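Local coordinates for protein succinate dehydrogenase (Membrane anchor subunit) (Mycolicibacterium smegmatis, PDB 7D6V) that forms the membrane anchor subunit of a succinate dehydrogenase, carries a membrane-embedded Rieske iron-sulfur cluster, and probably helps pass electrons from succinate oxidation to quinone, at residues C[37-42]-C[123-128]; C[67-72]-C[190-195]; C[91-94]-C[98-101]; C[185-190]-C[255-260]; C[197-202]-C[249-254]. One frame throughout, in Å; residues are numbered along the deposited sequence.

Contacts 2, 4 and 5 form one group along helix 188-204 and helix 240-264. The centre of contact 2 is 8 Å from those of contacts 4 and 5, and contacts 4 and 5 follow one another down the same helix pair, 13 Å apart between centres. Contact 3 belongs to the long loop before helix 104-112 and touches contact 2 where Ala100 CB packs on Phe70 O at 3.4 Å. Contact 1 stands apart, its centre 27 Å from that of contact 2, beside the bound phospholipid. Contact 5 reaches the iron-sulfur cluster through Tyr202, whereas the side chain of Thr38 in contact 1 is about 14 Å from it.

Contact 1: residues C[37-42]-C[123-128]; sequences LTNLGL and RSVWQS. With PEV ((1S)-2-{[(2-aminoethoxy)(hydroxy)phosphoryl]oxy}-1-[(palmitoyloxy)methyl]ethyl stearate), chain I.
Thr38 and Asn39 of helix 33-55 pack against Ser124 and Val125 on segment 123-128, which continues helix 115-124 of this membrane subunit; the contact is a small packing of a helix against that segment beside a bound phosphatidylethanolamine. No hydrogen bond crosses between the two sides; Thr38 OG1 bonds to Ala34 O and Ser124 OG to Ala120 O, each within its own helix. Across the contact Ser124 OG meets carbon, lying 3.3 Å from Thr38 CB and 3.4 Å from Thr38 CG2. The methyl CG2 is anti to the backbone N of Thr38, while OG1 stays beside that N (chi1 -52°). Asn39 reaches across with its amide, placing OD1 3.3 Å from Ser124 CB and 3.7 Å from Val125 CG2. Next to Ser124, Arg123 forms a salt bridge with Glu211 of the iron-sulfur subunit, so this region also meets a second chain. The lipid borders both segments: Leu42 CD1 lies 3.7 Å from acyl carbon C43, and Trp126 meets the part of the same chain near the ester, C34 standing 3.5 Å from its CG. The ester carbonyl oxygen O31 sits over one face of the Trp126 indole, 3.0 Å above its plane and displaced toward the rim.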
# COMPACT_ATOMS: atom_id res chain seq x y z
N LEU C 37 3.62 34.92 -0.39
CA LEU C 37 4.82 35.04 0.42
C LEU C 37 6.07 34.83 -0.43
O LEU C 37 7.05 35.57 -0.30
CB LEU C 37 4.77 34.05 1.57
CG LEU C 37 3.60 34.24 2.53
CD1 LEU C 37 3.73 33.33 3.73
CD2 LEU C 37 3.49 35.69 2.95
N THR C 38 6.03 33.84 -1.32
CA THR C 38 7.15 33.61 -2.23
C THR C 38 7.41 34.84 -3.09
O THR C 38 8.56 35.27 -3.27
CB THR C 38 6.88 32.39 -3.11
OG1 THR C 38 6.51 31.28 -2.29
CG2 THR C 38 8.11 32.03 -3.92
N ASN C 39 6.35 35.44 -3.63
CA ASN C 39 6.51 36.57 -4.53
C ASN C 39 7.08 37.79 -3.81
O ASN C 39 8.01 38.43 -4.32
CB ASN C 39 5.17 36.92 -5.18
CG ASN C 39 4.88 36.06 -6.39
OD1 ASN C 39 5.78 35.51 -7.01
ND2 ASN C 39 3.60 35.94 -6.74
N LEU C 40 6.55 38.11 -2.63
CA LEU C 40 7.09 39.24 -1.88
C LEU C 40 8.53 39.00 -1.45
O LEU C 40 9.36 39.92 -1.52
CB LEU C 40 6.21 39.58 -0.67
CG LEU C 40 4.92 40.38 -0.89
CD1 LEU C 40 3.80 39.63 -1.58
CD2 LEU C 40 4.44 40.92 0.45
N GLY C 41 8.87 37.79 -1.00
CA GLY C 41 10.24 37.53 -0.62
C GLY C 41 11.21 37.67 -1.78
O GLY C 41 12.25 38.33 -1.67
N LEU C 42 10.86 37.07 -2.92
CA LEU C 42 11.71 37.16 -4.10
C LEU C 42 11.84 38.60 -4.58
O LEU C 42 12.94 39.04 -4.92
CB LEU C 42 11.17 36.27 -5.21
CG LEU C 42 11.31 34.76 -5.01
CD1 LEU C 42 10.78 34.01 -6.22
CD2 LEU C 42 12.75 34.39 -4.74
N ARG C 123 5.39 27.85 -9.48
CA ARG C 123 4.13 27.99 -8.77
C ARG C 123 3.67 29.45 -8.73
O ARG C 123 2.51 29.75 -9.01
CB ARG C 123 4.25 27.43 -7.36
CG ARG C 123 4.24 25.92 -7.29
CD ARG C 123 3.59 25.45 -6.01
NE ARG C 123 3.89 24.06 -5.70
CZ ARG C 123 3.32 23.38 -4.71
NH1 ARG C 123 2.42 23.97 -3.95
NH2 ARG C 123 3.66 22.12 -4.50
N SER C 124 4.58 30.37 -8.38
CA SER C 124 4.19 31.72 -8.01
C SER C 124 4.01 32.66 -9.20
O SER C 124 3.01 33.37 -9.27
CB SER C 124 5.22 32.30 -7.04
OG SER C 124 5.36 31.49 -5.89
N VAL C 125 4.97 32.69 -10.12
CA VAL C 125 4.94 33.62 -11.23
C VAL C 125 4.27 33.00 -12.45
O VAL C 125 3.38 33.61 -13.06
CB VAL C 125 6.37 34.08 -11.56
CG1 VAL C 125 6.36 35.12 -12.67
CG2 VAL C 125 7.05 34.61 -10.32
N TRP C 126 4.68 31.80 -12.82
CA TRP C 126 4.15 31.16 -14.02
C TRP C 126 2.83 30.45 -13.77
O TRP C 126 2.18 30.04 -14.73
CB TRP C 126 5.19 30.18 -14.58
CG TRP C 126 4.92 29.73 -15.99
CD1 TRP C 126 4.93 28.45 -16.45
CD2 TRP C 126 4.63 30.56 -17.12
NE1 TRP C 126 4.65 28.43 -17.80
CE2 TRP C 126 4.47 29.71 -18.23
CE3 TRP C 126 4.50 31.94 -17.30
CZ2 TRP C 126 4.17 30.20 -19.50
CZ3 TRP C 126 4.20 32.42 -18.57
CH2 TRP C 126 4.04 31.55 -19.65
N GLN C 127 2.43 30.31 -12.50
CA GLN C 127 1.14 29.72 -12.13
C GLN C 127 0.98 28.32 -12.72
O GLN C 127 -0.11 27.95 -13.17
CB GLN C 127 -0.03 30.61 -12.55
CG GLN C 127 0.17 32.11 -12.39
CD GLN C 127 0.47 32.51 -10.96
OE1 GLN C 127 0.00 31.89 -10.01
NE2 GLN C 127 1.24 33.58 -10.81
N SER C 128 2.06 27.54 -12.74
CA SER C 128 1.97 26.25 -13.40
C SER C 128 1.00 25.37 -12.62
O SER C 128 -0.09 25.10 -13.12
CB SER C 128 3.34 25.62 -13.59
OG SER C 128 4.02 26.22 -14.68
C48 PEV I . 17.47 34.63 -5.11
C47 PEV I . 17.61 35.31 -6.47
C46 PEV I . 16.93 34.48 -7.55
C45 PEV I . 15.42 34.71 -7.53
C44 PEV I . 14.83 34.62 -8.93
C43 PEV I . 13.31 34.44 -8.88
C42 PEV I . 12.64 35.23 -10.00
C41 PEV I . 12.22 34.32 -11.13
C40 PEV I . 11.10 34.93 -11.96
C39 PEV I . 11.37 34.75 -13.45
C38 PEV I . 11.00 33.33 -13.87
C37 PEV I . 9.53 33.25 -14.26
C36 PEV I . 9.37 32.57 -15.61
C35 PEV I . 9.02 31.10 -15.44
C34 PEV I . 8.22 30.60 -16.64
C33 PEV I . 8.91 30.98 -17.94
C32 PEV I . 7.89 31.08 -19.07
C31 PEV I . 7.80 29.76 -19.83
O31 PEV I . 7.39 28.80 -19.28
O2 PEV I . 8.19 29.70 -21.16
C2 PEV I . 7.12 29.48 -22.03
C1 PEV I . 7.09 28.00 -22.39
O3P PEV I . 6.25 27.35 -21.48
P PEV I . 4.91 26.59 -22.06
O1P PEV I . 3.80 27.59 -22.27
O2P PEV I . 4.47 25.54 -21.07
O4P PEV I . 5.27 25.89 -23.50
C4 PEV I . 4.88 26.54 -24.68
C5 PEV I . 5.98 26.35 -25.72
N6 PEV I . 5.90 27.38 -26.74
C3 PEV I . 7.30 30.33 -23.28
O3 PEV I . 7.61 31.63 -22.86
C11 PEV I . 8.92 32.03 -23.13
O11 PEV I . 9.30 32.09 -24.25
C12 PEV I . 9.87 32.38 -21.99
C13 PEV I . 10.61 33.69 -22.23
C14 PEV I . 11.15 34.29 -20.94
C15 PEV I . 11.90 33.27 -20.10
C16 PEV I . 13.34 33.71 -19.85
C17 PEV I . 13.85 33.42 -18.44
C18 PEV I . 12.84 32.68 -17.56
C19 PEV I . 13.38 31.38 -16.97
C20 PEV I . 14.75 30.99 -17.53
C21 PEV I . 15.48 30.02 -16.61
C22 PEV I . 16.99 30.01 -16.85
C23 PEV I . 17.44 28.92 -17.82
C24 PEV I . 18.57 29.42 -18.71
C25 PEV I . 19.92 29.38 -18.01
C26 PEV I . 20.57 30.75 -17.94

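Contact 2: residues C[67-72]-C[190-195]; sequences LTPFYS and VILTGN
Asn195 on helix 188-204 points toward Pro69, which opens the short 3-10 turn after strand 66-67. Its side chain leaves the helix at CB and continues to CG, which stands anti to the backbone N (chi1 -177°); both carbons pass Thr254 of helix 240-264 on the way to the loop. At the tip the two amide atoms part company. Asn195 OD1 turns to helix 240-264 and hydrogen-bonds with Thr250 OG1. Asn195 ND2 instead comes up to the proline, 3.6 Å from Pro69 CG, the two side chains meeting at a slant. One turn earlier, Leu192 adds an apolar touch: Leu192 CD2 is 4.4 Å from Pro69 CD and 3.8 Å from Leu67 O. Leu192 CD2 also touches helix 240-264, at Thr254 CG2, 3.7 Å away. The loop is thus seated in the groove between the two helices by van der Waals contact, without a hydrogen bond between the two segments. Chemically the amide is divided: its oxygen ties helix to helix through Thr250, while ND2 meets Pro69 CG by contact alone.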
# COMPACT_ATOMS: atom_id res chain seq x y z
N LEU C 67 34.52 43.31 3.22
CA LEU C 67 34.04 43.43 1.86
C LEU C 67 32.70 42.73 1.73
O LEU C 67 32.56 41.57 2.12
CB LEU C 67 35.04 42.85 0.86
CG LEU C 67 34.66 42.97 -0.62
CD1 LEU C 67 34.55 44.43 -1.02
CD2 LEU C 67 35.68 42.26 -1.47
N THR C 68 31.72 43.43 1.18
CA THR C 68 30.41 42.85 0.96
C THR C 68 30.50 41.72 -0.06
O THR C 68 31.23 41.84 -1.06
CB THR C 68 29.43 43.91 0.47
OG1 THR C 68 29.35 44.97 1.43
CG2 THR C 68 28.07 43.33 0.28
N PRO C 69 29.78 40.61 0.14
CA PRO C 69 29.74 39.56 -0.89
C PRO C 69 29.13 40.03 -2.20
O PRO C 69 29.43 39.44 -3.25
CB PRO C 69 28.88 38.47 -0.24
CG PRO C 69 28.99 38.71 1.21
CD PRO C 69 29.13 40.18 1.39
N PHE C 70 28.28 41.05 -2.19
CA PHE C 70 27.72 41.59 -3.42
C PHE C 70 28.73 42.37 -4.24
O PHE C 70 28.44 42.72 -5.39
CB PHE C 70 26.50 42.46 -3.11
CG PHE C 70 25.25 41.68 -2.83
CD1 PHE C 70 24.41 42.03 -1.79
CD2 PHE C 70 24.90 40.60 -3.61
CE1 PHE C 70 23.27 41.32 -1.52
CE2 PHE C 70 23.75 39.88 -3.35
CZ PHE C 70 22.94 40.24 -2.30
N TYR C 71 29.91 42.65 -3.68
CA TYR C 71 31.00 43.29 -4.41
C TYR C 71 32.27 42.45 -4.36
O TYR C 71 33.36 42.99 -4.55
CB TYR C 71 31.30 44.68 -3.82
CG TYR C 71 30.28 45.75 -4.14
CD1 TYR C 71 29.02 45.72 -3.57
CD2 TYR C 71 30.59 46.80 -4.98
CE1 TYR C 71 28.09 46.69 -3.84
CE2 TYR C 71 29.67 47.78 -5.26
CZ TYR C 71 28.42 47.72 -4.69
OH TYR C 71 27.50 48.70 -4.97
N SER C 72 32.15 41.14 -4.12
CA SER C 72 33.30 40.39 -3.61
C SER C 72 34.45 40.33 -4.62
O SER C 72 35.53 40.87 -4.32
CB SER C 72 32.86 39.01 -3.13
OG SER C 72 31.99 39.12 -2.01
N VAL C 190 32.05 38.03 12.66
CA VAL C 190 31.01 37.07 13.01
C VAL C 190 29.95 37.01 11.92
O VAL C 190 29.57 35.92 11.46
CB VAL C 190 30.39 37.43 14.37
CG1 VAL C 190 29.36 36.40 14.77
CG2 VAL C 190 31.47 37.55 15.43
N ILE C 191 29.48 38.17 11.47
CA ILE C 191 28.44 38.20 10.44
C ILE C 191 28.95 37.58 9.14
O ILE C 191 28.28 36.72 8.54
CB ILE C 191 27.93 39.64 10.23
CG1 ILE C 191 27.39 40.19 11.54
CG2 ILE C 191 26.86 39.68 9.16
CD1 ILE C 191 27.01 41.64 11.49
N LEU C 192 30.14 37.98 8.71
CA LEU C 192 30.70 37.46 7.46
C LEU C 192 30.93 35.96 7.53
O LEU C 192 30.62 35.23 6.58
CB LEU C 192 32.01 38.18 7.13
CG LEU C 192 31.93 39.57 6.51
CD1 LEU C 192 33.27 40.27 6.61
CD2 LEU C 192 31.50 39.46 5.06
N THR C 193 31.50 35.47 8.64
CA THR C 193 31.80 34.06 8.76
C THR C 193 30.53 33.23 8.81
O THR C 193 30.46 32.16 8.19
CB THR C 193 32.65 33.82 10.01
OG1 THR C 193 33.87 34.57 9.90
CG2 THR C 193 32.99 32.35 10.16
N GLY C 194 29.51 33.70 9.53
CA GLY C 194 28.24 32.99 9.53
C GLY C 194 27.63 32.94 8.15
O GLY C 194 27.11 31.90 7.73
N ASN C 195 27.69 34.05 7.41
CA ASN C 195 27.15 34.07 6.06
C ASN C 195 27.90 33.10 5.15
O ASN C 195 27.28 32.38 4.37
CB ASN C 195 27.22 35.49 5.49
CG ASN C 195 26.62 35.60 4.11
OD1 ASN C 195 25.45 35.26 3.90
ND2 ASN C 195 27.40 36.07 3.15

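Contact 3: residues C[91-94]-C[98-101]; sequences GDLP and PMAF
Leu93 reaches Pro98, Met99 and Phe101 by a single methyl, and its torsions explain which one. CG lies beside the backbone N, anti to the carbonyl carbon (chi1 -54°), and CD1 then continues the chain in extended form, anti to CA (chi2 178°), which carries it into the bend formed by Pro98 to Phe101. Phe101 is turned in the opposite sense: its CG sits between the backbone N and the carbonyl carbon (chi1 66°), which brings the ring edge to Pro98 O and the ring near Leu93.

That bend is a type I beta turn, closed by a weak hydrogen bond from Phe101 N to Pro98 O at 3.2 Å. The Pro98 carbonyl has further neighbours. Its oxygen lies at the edge of the Phe101 ring and in the ring plane, 3.3 Å from CD2, and Leu93 CD1 approaches it to 3.4 Å. The same methyl touches the ring obliquely, 4.0 Å from Phe101 CD2, and rests against the backbone of the turn at Met99 CA, 3.8 Å away. Its distance to the Met99 side chain, measured to CG, is longer at 4.4 Å. Across the two segments there is only van der Waals contact, through Leu93 CD1.

The contact lies near the surface, in the long loop between strand 66-67 and helix 104-112. Gly91 is tied to Ser76 and Thr77 of the same loop, while Met99 packs on Tyr59 and Tyr71, next to the antiparallel strands 60-61 and 66-67, and a few residues after Phe101 the chain enters helix 104-112.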
# COMPACT_ATOMS: atom_id res chain seq x y z
N GLY C 91 40.00 48.41 -16.18
CA GLY C 91 39.62 49.81 -16.33
C GLY C 91 38.69 50.45 -15.32
O GLY C 91 38.88 50.33 -14.11
N ASP C 92 37.67 51.15 -15.83
CA ASP C 92 36.67 51.82 -15.02
C ASP C 92 35.29 51.53 -15.59
O ASP C 92 35.10 51.51 -16.81
CB ASP C 92 36.91 53.33 -14.98
CG ASP C 92 38.37 53.69 -14.77
OD1 ASP C 92 38.86 53.55 -13.63
OD2 ASP C 92 39.02 54.11 -15.74
N LEU C 93 34.32 51.30 -14.70
CA LEU C 93 33.07 50.78 -15.26
C LEU C 93 32.06 51.90 -15.46
O LEU C 93 31.96 52.82 -14.64
CB LEU C 93 32.48 49.72 -14.34
CG LEU C 93 33.44 48.58 -13.99
CD1 LEU C 93 32.79 47.59 -13.04
CD2 LEU C 93 33.94 47.88 -15.24
N PRO C 94 31.30 51.84 -16.56
CA PRO C 94 30.35 52.91 -16.94
C PRO C 94 28.92 52.72 -16.41
O PRO C 94 28.01 52.33 -17.13
CB PRO C 94 30.40 52.86 -18.46
CG PRO C 94 30.57 51.40 -18.75
CD PRO C 94 31.39 50.82 -17.62
N PRO C 98 28.05 46.43 -12.95
CA PRO C 98 28.30 46.38 -11.50
C PRO C 98 29.74 46.02 -11.22
O PRO C 98 30.42 45.37 -12.02
CB PRO C 98 27.34 45.28 -11.02
CG PRO C 98 27.13 44.42 -12.20
CD PRO C 98 27.22 45.30 -13.41
N MET C 99 30.23 46.47 -10.07
CA MET C 99 31.62 46.24 -9.72
C MET C 99 31.94 44.75 -9.57
O MET C 99 33.11 44.37 -9.63
CB MET C 99 31.98 46.99 -8.43
CG MET C 99 32.66 48.32 -8.69
SD MET C 99 33.55 48.93 -7.25
CE MET C 99 33.75 50.65 -7.68
N ALA C 100 30.92 43.92 -9.39
CA ALA C 100 31.07 42.47 -9.25
C ALA C 100 30.43 41.74 -10.43
O ALA C 100 29.73 40.74 -10.25
CB ALA C 100 30.49 41.99 -7.93
N PHE C 101 30.65 42.25 -11.64
CA PHE C 101 30.08 41.66 -12.85
C PHE C 101 30.65 40.29 -13.16
O PHE C 101 30.11 39.60 -14.03
CB PHE C 101 30.33 42.59 -14.03
CG PHE C 101 31.78 42.74 -14.39
CD1 PHE C 101 32.34 41.98 -15.41
CD2 PHE C 101 32.60 43.62 -13.71
CE1 PHE C 101 33.67 42.11 -15.74
CE2 PHE C 101 33.93 43.75 -14.03
CZ PHE C 101 34.46 43.00 -15.05

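Contact 4: residues C[185-190]-C[255-260]; sequences FGLGNV and DFYIML
Tyr257 meets Gly186, Leu187 and Gly188, the turn that starts helix 188-204, and it is the residue of segment 255-260 that makes this contact. In sequence order, Asp255 comes first and faces elsewhere, forming a salt bridge through OD2 with Arg52 NE of helix 33-55. Beyond Phe256, Tyr257 projects toward the turn with CG anti to the backbone N (chi1 -177°). Tyr257 CE2 lies 4.0 Å from Gly188 CA, approached obliquely. On the way the ring passes Ile191, Ile191 CD1 being 3.4 Å from Tyr257 CG. The hydroxyl ends among backbone and methyl groups, with Tyr257 OH 4.1 Å from Leu187 CD2 and 4.1 Å from Gly186 O; the Leu187 and Tyr257 side chains cross at about a right angle. Ile258, the next residue, turns to Leu192, one helical turn further along the partner helix.

The turn that receives the tyrosine is held by a few bonds, with Leu187 at the N-cap position. Gly186 N donates to Asn189 OD1 at 3.2 Å, in the carbonyl plane and on a lone pair, though the N-H...O angle of 138° is bent. A weak backbone bond runs from Gly188 N to Gly186 O, and Gly186 O also bonds to Ser267 OG, in the chain beyond helix 240-264.

The contact therefore joins the first turn of helix 188-204 to the later part of helix 240-264, which runs antiparallel to it, while other residues of 255-260, Phe256 and Met259 among them, face helix 33-55, and the loop after strand 66-67 packs on Asp255 and Ile258.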
# COMPACT_ATOMS: atom_id res chain seq x y z
N PHE C 185 39.10 41.22 15.49
CA PHE C 185 37.86 40.46 15.62
C PHE C 185 36.78 41.45 16.04
O PHE C 185 36.90 42.06 17.11
CB PHE C 185 38.02 39.34 16.64
CG PHE C 185 36.86 38.41 16.74
CD1 PHE C 185 36.06 38.15 15.63
CD2 PHE C 185 36.57 37.77 17.93
CE1 PHE C 185 35.00 37.29 15.72
CE2 PHE C 185 35.50 36.90 18.02
CZ PHE C 185 34.72 36.66 16.92
N GLY C 186 35.76 41.66 15.21
CA GLY C 186 34.88 42.79 15.45
C GLY C 186 33.40 42.68 15.15
O GLY C 186 32.78 43.70 14.82
N LEU C 187 32.83 41.48 15.19
CA LEU C 187 31.42 41.20 14.93
C LEU C 187 31.05 41.34 13.45
O LEU C 187 30.14 40.66 12.97
CB LEU C 187 30.52 42.13 15.75
CG LEU C 187 29.01 41.99 15.58
CD1 LEU C 187 28.53 40.62 16.04
CD2 LEU C 187 28.27 43.10 16.30
N GLY C 188 31.86 42.08 12.70
CA GLY C 188 31.76 41.99 11.25
C GLY C 188 32.34 40.67 10.79
O GLY C 188 31.84 40.05 9.85
N ASN C 189 33.38 40.21 11.49
CA ASN C 189 33.88 38.87 11.28
C ASN C 189 32.81 37.83 11.58
O ASN C 189 32.66 36.86 10.84
CB ASN C 189 35.11 38.64 12.16
CG ASN C 189 36.28 39.50 11.74
OD1 ASN C 189 36.78 40.32 12.50
ND2 ASN C 189 36.73 39.32 10.50
N VAL C 190 32.05 38.03 12.66
CA VAL C 190 31.01 37.07 13.01
C VAL C 190 29.95 37.01 11.92
O VAL C 190 29.57 35.92 11.46
CB VAL C 190 30.39 37.43 14.37
CG1 VAL C 190 29.36 36.40 14.77
CG2 VAL C 190 31.47 37.55 15.43
N ASP C 255 25.23 42.51 3.81
CA ASP C 255 25.32 43.77 3.06
C ASP C 255 24.91 44.96 3.91
O ASP C 255 25.59 45.99 3.92
CB ASP C 255 24.46 43.71 1.81
CG ASP C 255 24.87 44.74 0.77
OD1 ASP C 255 25.33 44.37 -0.32
OD2 ASP C 255 24.74 45.95 1.06
N PHE C 256 23.78 44.85 4.61
CA PHE C 256 23.26 46.00 5.34
C PHE C 256 24.23 46.44 6.44
O PHE C 256 24.51 47.63 6.59
CB PHE C 256 21.89 45.67 5.92
CG PHE C 256 21.15 46.86 6.44
CD1 PHE C 256 20.80 47.89 5.59
CD2 PHE C 256 20.80 46.95 7.77
CE1 PHE C 256 20.12 48.99 6.06
CE2 PHE C 256 20.13 48.04 8.24
CZ PHE C 256 19.79 49.06 7.39
N TYR C 257 24.76 45.48 7.19
CA TYR C 257 25.71 45.81 8.26
C TYR C 257 26.98 46.42 7.69
O TYR C 257 27.48 47.43 8.22
CB TYR C 257 26.04 44.56 9.08
CG TYR C 257 26.96 44.85 10.24
CD1 TYR C 257 26.47 45.27 11.46
CD2 TYR C 257 28.34 44.73 10.10
CE1 TYR C 257 27.31 45.55 12.51
CE2 TYR C 257 29.18 45.00 11.15
CZ TYR C 257 28.66 45.41 12.35
OH TYR C 257 29.51 45.68 13.40
N ILE C 258 27.53 45.83 6.63
CA ILE C 258 28.77 46.35 6.08
C ILE C 258 28.55 47.76 5.54
O ILE C 258 29.39 48.64 5.73
CB ILE C 258 29.34 45.41 5.00
CG1 ILE C 258 29.82 44.11 5.64
CG2 ILE C 258 30.50 46.06 4.27
CD1 ILE C 258 30.49 43.17 4.68
N MET C 259 27.42 47.99 4.87
CA MET C 259 27.09 49.33 4.39
C MET C 259 26.99 50.32 5.54
O MET C 259 27.48 51.46 5.43
CB MET C 259 25.78 49.29 3.62
CG MET C 259 25.37 50.62 3.04
SD MET C 259 23.83 50.50 2.12
CE MET C 259 22.67 50.28 3.47
N LEU C 260 26.35 49.93 6.64
CA LEU C 260 26.23 50.82 7.79
C LEU C 260 27.60 51.20 8.33
O LEU C 260 27.86 52.36 8.66
CB LEU C 260 25.39 50.17 8.87
CG LEU C 260 23.88 50.20 8.66
CD1 LEU C 260 23.23 49.16 9.54
CD2 LEU C 260 23.35 51.57 8.97

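Contact 5: residues C[197-202]-C[249-254]; sequences ILLWVY and GTLVLT
Between Leu198 and Thr250, and between Leu199 and Leu251, methyl meets methyl; the flat groups lie to the side. The Tyr202 ring, one turn on from Leu198, runs nearly parallel to the ring of His240, their planes about 5° apart, and Tyr202 touches the iron-sulfur cluster. The Trp200 indole faces helix 155-175, where its NE1 bonds to Thr170 OG1.

The contact proper consists of two pairs. Leu198 CD1 lies 3.7 Å from Thr250 CG2, the two side chains crossing at about a right angle. Thr250 presents this methyl because CG2 stands anti to its carbonyl carbon, while OG1 lies between that carbon and the backbone N (chi1 58°), where its strongest polar partner is Asn195, with backbone carbonyls of the preceding turn also near. The second pair is looser: Leu199 CD2 and Leu251 CD1 approach to 4.3 Å, both branches leaning inward from the flanks of their helices. The backbones stay well apart, Leu198 CA and Thr250 CA being separated by 8.1 Å, so these two segments touch through side-chain ends.

This is antiparallel packing of two long helices, 188-204 and 240-264, in the membrane part of the complex. Leu198 also touches Ile246 and Val201 packs on Phe243, which prolongs the interface toward the cluster; Leu199 leans on Asn169 of helix 155-175 as well. On the side of Leu251 and Thr254, Pro69 of the loop after strand 66-67 closes over the groove between the two helices.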
# COMPACT_ATOMS: atom_id res chain seq x y z
N ILE C 197 29.57 30.37 6.05
CA ILE C 197 29.24 29.01 6.45
C ILE C 197 27.87 28.60 5.91
O ILE C 197 27.69 27.50 5.38
CB ILE C 197 29.31 28.87 7.98
CG1 ILE C 197 30.76 28.96 8.46
CG2 ILE C 197 28.68 27.56 8.44
CD1 ILE C 197 30.89 29.09 9.96
N LEU C 198 26.88 29.49 6.03
CA LEU C 198 25.54 29.16 5.56
C LEU C 198 25.50 29.05 4.05
O LEU C 198 24.77 28.21 3.50
CB LEU C 198 24.55 30.20 6.07
CG LEU C 198 24.19 30.02 7.55
CD1 LEU C 198 23.39 31.19 8.06
CD2 LEU C 198 23.44 28.72 7.76
N LEU C 199 26.28 29.87 3.34
CA LEU C 199 26.38 29.75 1.89
C LEU C 199 26.98 28.41 1.51
O LEU C 199 26.54 27.78 0.54
CB LEU C 199 27.20 30.89 1.32
CG LEU C 199 26.52 32.25 1.21
CD1 LEU C 199 27.50 33.28 0.67
CD2 LEU C 199 25.30 32.16 0.33
N TRP C 200 28.00 27.96 2.24
CA TRP C 200 28.57 26.65 1.98
C TRP C 200 27.54 25.55 2.21
O TRP C 200 27.47 24.59 1.44
CB TRP C 200 29.80 26.42 2.86
CG TRP C 200 31.08 26.85 2.24
CD1 TRP C 200 31.96 27.75 2.74
CD2 TRP C 200 31.65 26.38 1.01
NE1 TRP C 200 33.04 27.89 1.90
CE2 TRP C 200 32.87 27.05 0.83
CE3 TRP C 200 31.24 25.46 0.04
CZ2 TRP C 200 33.68 26.84 -0.27
CZ3 TRP C 200 32.04 25.25 -1.05
CH2 TRP C 200 33.25 25.94 -1.20
N VAL C 201 26.75 25.67 3.27
CA VAL C 201 25.72 24.67 3.54
C VAL C 201 24.71 24.61 2.39
O VAL C 201 24.34 23.53 1.92
CB VAL C 201 25.02 24.96 4.88
CG1 VAL C 201 23.85 24.02 5.09
CG2 VAL C 201 26.01 24.83 6.02
N TYR C 202 24.27 25.78 1.93
CA TYR C 202 23.32 25.82 0.83
C TYR C 202 23.91 25.25 -0.45
O TYR C 202 23.24 24.52 -1.19
CB TYR C 202 22.85 27.26 0.60
CG TYR C 202 22.05 27.43 -0.67
CD1 TYR C 202 20.81 26.83 -0.83
CD2 TYR C 202 22.54 28.20 -1.72
CE1 TYR C 202 20.08 26.98 -1.99
CE2 TYR C 202 21.82 28.35 -2.88
CZ TYR C 202 20.59 27.75 -3.01
OH TYR C 202 19.87 27.91 -4.17
N GLY C 249 18.42 35.80 3.35
CA GLY C 249 18.35 36.71 4.48
C GLY C 249 19.73 37.11 4.99
O GLY C 249 19.99 38.29 5.23
N THR C 250 20.62 36.13 5.14
CA THR C 250 21.94 36.44 5.69
C THR C 250 22.77 37.27 4.73
O THR C 250 23.56 38.11 5.17
CB THR C 250 22.68 35.16 6.06
OG1 THR C 250 22.82 34.32 4.90
CG2 THR C 250 21.93 34.41 7.14
N LEU C 251 22.61 37.08 3.42
CA LEU C 251 23.25 37.97 2.46
C LEU C 251 22.75 39.40 2.63
O LEU C 251 23.55 40.35 2.64
CB LEU C 251 22.98 37.49 1.03
CG LEU C 251 23.90 36.42 0.45
CD1 LEU C 251 23.24 35.73 -0.73
CD2 LEU C 251 25.22 37.04 0.03
N VAL C 252 21.44 39.56 2.78
CA VAL C 252 20.89 40.91 2.92
C VAL C 252 21.42 41.57 4.19
O VAL C 252 21.83 42.74 4.17
CB VAL C 252 19.35 40.87 2.90
CG1 VAL C 252 18.79 42.23 3.28
CG2 VAL C 252 18.86 40.46 1.53
N LEU C 253 21.44 40.85 5.31
CA LEU C 253 21.93 41.44 6.55
C LEU C 253 23.43 41.71 6.50
O LEU C 253 23.89 42.71 7.06
CB LEU C 253 21.58 40.59 7.77
CG LEU C 253 20.15 40.66 8.34
CD1 LEU C 253 19.09 40.01 7.48
CD2 LEU C 253 20.14 40.07 9.74
N THR C 254 24.21 40.84 5.87
CA THR C 254 25.64 41.09 5.75
C THR C 254 25.90 42.36 4.96
O THR C 254 26.68 43.23 5.39
CB THR C 254 26.33 39.89 5.10
OG1 THR C 254 25.83 38.69 5.71
CG2 THR C 254 27.83 39.95 5.31